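Local coordinates for DUF724 domain-containing protein 6-like (Raphanus sativus, PDB 5ZWX) that binds histone H3 tails carrying the H3K9me2 mark through its tandem Agenet domains, probably linking this heterochromatin mark to DNA methylation, at residues L14-I22 with W33-V41. Sequence-based numbering, arbitrary orientation.
Sequences LKPGAAVEI and WYMGKVVAV
The carbonyl oxygen of A18 is gripped twice from the strand opposite: V38 N donates a hydrogen bond of 2.8 Å to A18 O, and K37 CA adds a CA-H...O contact. Just before it, K15 to A18 form a type II turn, in which P16 suits the second position and G17 the third, where its positive phi would press a side chain against the preceding carbonyl. The turn presents G17 N to V38 O at 2.8 Å. From A19, which faces K37 without hydrogen bonds, the strands pair as an antiparallel hairpin, V20 with G36 and I22 with Y34 each exchanging two backbone bonds. G36 lets I22 CD1 lie 3.9 Å from G36 CA, where a CB would hit that methyl. V38 CG2, anti to the carbonyl carbon, meets V20 CG1 at 3.7 Å and L14 CD1 at 3.8 Å. Y34 packs on an apolar side chain of the bound peptide. On the other face, selenomethionine M35, bent at chi2 and chi3, lies alongside E21, with M35 CE 3.4 Å from E21 CG. Buried E21 is accommodated because R78, R140 and A81 N satisfy its carboxylate. In this SH3-clan Agenet domain, strand 51-55 continues the sheet beyond 32-40, and strand 77-78 pairs with 19-22.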
loop_
_atom_site.group_PDB
_atom_site.type_symbol
_atom_site.label_atom_id
_atom_site.label_comp_id
_atom_site.label_asym_id
_atom_site.label_seq_id
_atom_site.Cartn_x
_atom_site.Cartn_y
_atom_site.Cartn_z
ATOM N N LEU A 14 -15.807 -0.426 1.564
ATOM C CA LEU A 14 -15.408 -0.767 2.915
ATOM C C LEU A 14 -16.462 -1.624 3.590
ATOM O O LEU A 14 -17.485 -1.113 4.054
ATOM C CB LEU A 14 -15.145 0.508 3.723
ATOM C CG LEU A 14 -13.919 0.685 4.616
ATOM C CD1 LEU A 14 -12.661 0.006 4.048
ATOM C CD2 LEU A 14 -13.667 2.190 4.884
ATOM N N LYS A 15 -16.229 -2.930 3.626
ATOM C CA LYS A 15 -17.108 -3.829 4.362
ATOM C C LYS A 15 -16.277 -4.952 4.970
ATOM O O LYS A 15 -15.167 -5.230 4.490
ATOM C CB LYS A 15 -18.205 -4.393 3.441
ATOM C CG LYS A 15 -17.670 -5.225 2.289
ATOM C CD LYS A 15 -18.775 -5.652 1.329
ATOM C CE LYS A 15 -19.319 -4.463 0.550
ATOM N NZ LYS A 15 -20.275 -4.895 -0.495
ATOM N N PRO A 16 -16.791 -5.591 6.040
ATOM C CA PRO A 16 -16.052 -6.732 6.585
ATOM C C PRO A 16 -15.692 -7.715 5.481
ATOM O O PRO A 16 -16.534 -8.007 4.632
ATOM C CB PRO A 16 -17.037 -7.359 7.578
ATOM C CG PRO A 16 -17.948 -6.238 7.967
ATOM C CD PRO A 16 -18.059 -5.352 6.759
ATOM N N GLY A 17 -14.452 -8.191 5.477
ATOM C CA GLY A 17 -14.022 -9.165 4.497
ATOM C C GLY A 17 -13.328 -8.537 3.306
ATOM O O GLY A 17 -12.578 -9.202 2.605
ATOM N N ALA A 18 -13.576 -7.250 3.074
ATOM C CA ALA A 18 -12.992 -6.556 1.928
ATOM C C ALA A 18 -11.470 -6.506 1.990
ATOM O O ALA A 18 -10.899 -6.162 3.019
ATOM C CB ALA A 18 -13.524 -5.149 1.828
ATOM N N ALA A 19 -10.837 -6.785 0.860
ATOM C CA ALA A 19 -9.397 -6.595 0.724
ATOM C C ALA A 19 -9.152 -5.099 0.606
ATOM O O ALA A 19 -9.937 -4.395 -0.025
ATOM C CB ALA A 19 -8.865 -7.328 -0.488
ATOM N N VAL A 20 -8.070 -4.612 1.206
ATOM C CA VAL A 20 -7.759 -3.184 1.192
ATOM C C VAL A 20 -6.230 -2.995 1.175
ATOM O O VAL A 20 -5.490 -3.933 1.422
ATOM C CB VAL A 20 -8.324 -2.451 2.443
ATOM C CG1 VAL A 20 -9.844 -2.375 2.400
ATOM C CG2 VAL A 20 -7.857 -3.153 3.723
ATOM N N GLU A 21 -5.806 -1.772 0.872
ATOM C CA GLU A 21 -4.446 -1.334 1.129
ATOM C C GLU A 21 -4.504 -0.354 2.296
ATOM O O GLU A 21 -5.447 0.445 2.437
ATOM C CB GLU A 21 -3.829 -0.709 -0.120
ATOM C CG GLU A 21 -3.886 -1.674 -1.315
ATOM C CD GLU A 21 -3.052 -1.247 -2.509
ATOM O OE1 GLU A 21 -2.564 -0.100 -2.541
ATOM O OE2 GLU A 21 -2.925 -2.061 -3.449
ATOM N N ILE A 22 -3.485 -0.434 3.142
ATOM C CA ILE A 22 -3.497 0.251 4.428
ATOM C C ILE A 22 -2.323 1.195 4.488
ATOM O O ILE A 22 -1.138 0.759 4.270
ATOM C CB ILE A 22 -3.383 -0.749 5.594
ATOM C CG1 ILE A 22 -4.451 -1.839 5.454
ATOM C CG2 ILE A 22 -3.351 -0.005 6.949
ATOM C CD1 ILE A 22 -4.188 -3.105 6.217
ATOM N N TRP A 33 2.034 1.397 1.461
ATOM C CA TRP A 33 0.726 0.746 1.427
ATOM C C TRP A 33 0.973 -0.740 1.730
ATOM O O TRP A 33 1.719 -1.408 1.000
ATOM C CB TRP A 33 0.069 0.931 0.058
ATOM C CG TRP A 33 -0.377 2.355 -0.195
ATOM C CD1 TRP A 33 0.271 3.313 -0.929
ATOM C CD2 TRP A 33 -1.561 2.982 0.329
ATOM N NE1 TRP A 33 -0.457 4.494 -0.904
ATOM C CE2 TRP A 33 -1.579 4.313 -0.138
ATOM C CE3 TRP A 33 -2.600 2.544 1.148
ATOM C CZ2 TRP A 33 -2.621 5.208 0.180
ATOM C CZ3 TRP A 33 -3.650 3.439 1.454
ATOM C CH2 TRP A 33 -3.637 4.749 0.980
ATOM N N TYR A 34 0.393 -1.239 2.820
ATOM C CA TYR A 34 0.453 -2.667 3.174
ATOM C C TYR A 34 -0.872 -3.366 2.902
ATOM O O TYR A 34 -1.927 -2.797 3.186
ATOM C CB TYR A 34 0.866 -2.832 4.642
ATOM C CG TYR A 34 2.404 -2.806 4.723
ATOM C CD1 TYR A 34 3.100 -1.605 4.587
ATOM C CD2 TYR A 34 3.146 -3.982 4.859
ATOM C CE1 TYR A 34 4.540 -1.577 4.606
ATOM C CE2 TYR A 34 4.560 -3.959 4.885
ATOM C CZ TYR A 34 5.234 -2.752 4.763
ATOM O OH TYR A 34 6.625 -2.716 4.759
HETATM N N MSE A 35 -0.836 -4.559 2.318
HETATM C CA MSE A 35 -2.079 -5.254 1.958
HETATM C C MSE A 35 -2.755 -5.820 3.196
HETATM O O MSE A 35 -2.082 -6.250 4.131
HETATM C CB MSE A 35 -1.811 -6.379 0.949
HETATM C CG MSE A 35 -0.985 -5.957 -0.247
HETATM SE SE MSE A 35 -1.768 -4.462 -1.292
HETATM C CE MSE A 35 -0.871 -2.925 -0.441
ATOM N N GLY A 36 -4.092 -5.805 3.225
ATOM C CA GLY A 36 -4.785 -6.432 4.332
ATOM C C GLY A 36 -6.254 -6.657 4.036
ATOM O O GLY A 36 -6.674 -6.593 2.881
ATOM N N LYS A 37 -7.028 -6.946 5.072
ATOM C CA LYS A 37 -8.468 -7.118 4.885
ATOM C C LYS A 37 -9.242 -6.463 6.023
ATOM O O LYS A 37 -8.742 -6.344 7.136
ATOM C CB LYS A 37 -8.810 -8.604 4.772
ATOM C CG LYS A 37 -8.588 -9.400 6.047
ATOM C CD LYS A 37 -9.404 -10.692 6.028
ATOM C CE LYS A 37 -9.719 -11.176 7.440
ATOM N NZ LYS A 37 -9.204 -12.540 7.739
ATOM N N VAL A 38 -10.474 -6.049 5.747
ATOM C CA VAL A 38 -11.285 -5.448 6.782
ATOM C C VAL A 38 -11.843 -6.522 7.708
ATOM O O VAL A 38 -12.431 -7.508 7.257
ATOM C CB VAL A 38 -12.449 -4.646 6.172
ATOM C CG1 VAL A 38 -13.349 -4.103 7.285
ATOM C CG2 VAL A 38 -11.902 -3.520 5.276
ATOM N N VAL A 39 -11.677 -6.323 9.008
ATOM C CA VAL A 39 -12.290 -7.205 10.003
ATOM C C VAL A 39 -13.601 -6.637 10.556
ATOM O O VAL A 39 -14.564 -7.378 10.780
ATOM C CB VAL A 39 -11.317 -7.474 11.169
ATOM C CG1 VAL A 39 -11.980 -8.326 12.240
ATOM C CG2 VAL A 39 -10.098 -8.164 10.651
ATOM N N ALA A 40 -13.652 -5.327 10.765
ATOM C CA ALA A 40 -14.867 -4.715 11.288
ATOM C C ALA A 40 -14.987 -3.267 10.839
ATOM O O ALA A 40 -13.969 -2.580 10.654
ATOM C CB ALA A 40 -14.895 -4.807 12.812
ATOM N N VAL A 41 -16.232 -2.806 10.664
ATOM C CA VAL A 41 -16.471 -1.417 10.288
ATOM C C VAL A 41 -17.508 -0.785 11.211
ATOM O O VAL A 41 -18.213 -1.493 11.918
ATOM C CB VAL A 41 -16.947 -1.282 8.817
ATOM C CG1 VAL A 41 -15.927 -1.908 7.842
ATOM C CG2 VAL A 41 -18.345 -1.856 8.654
#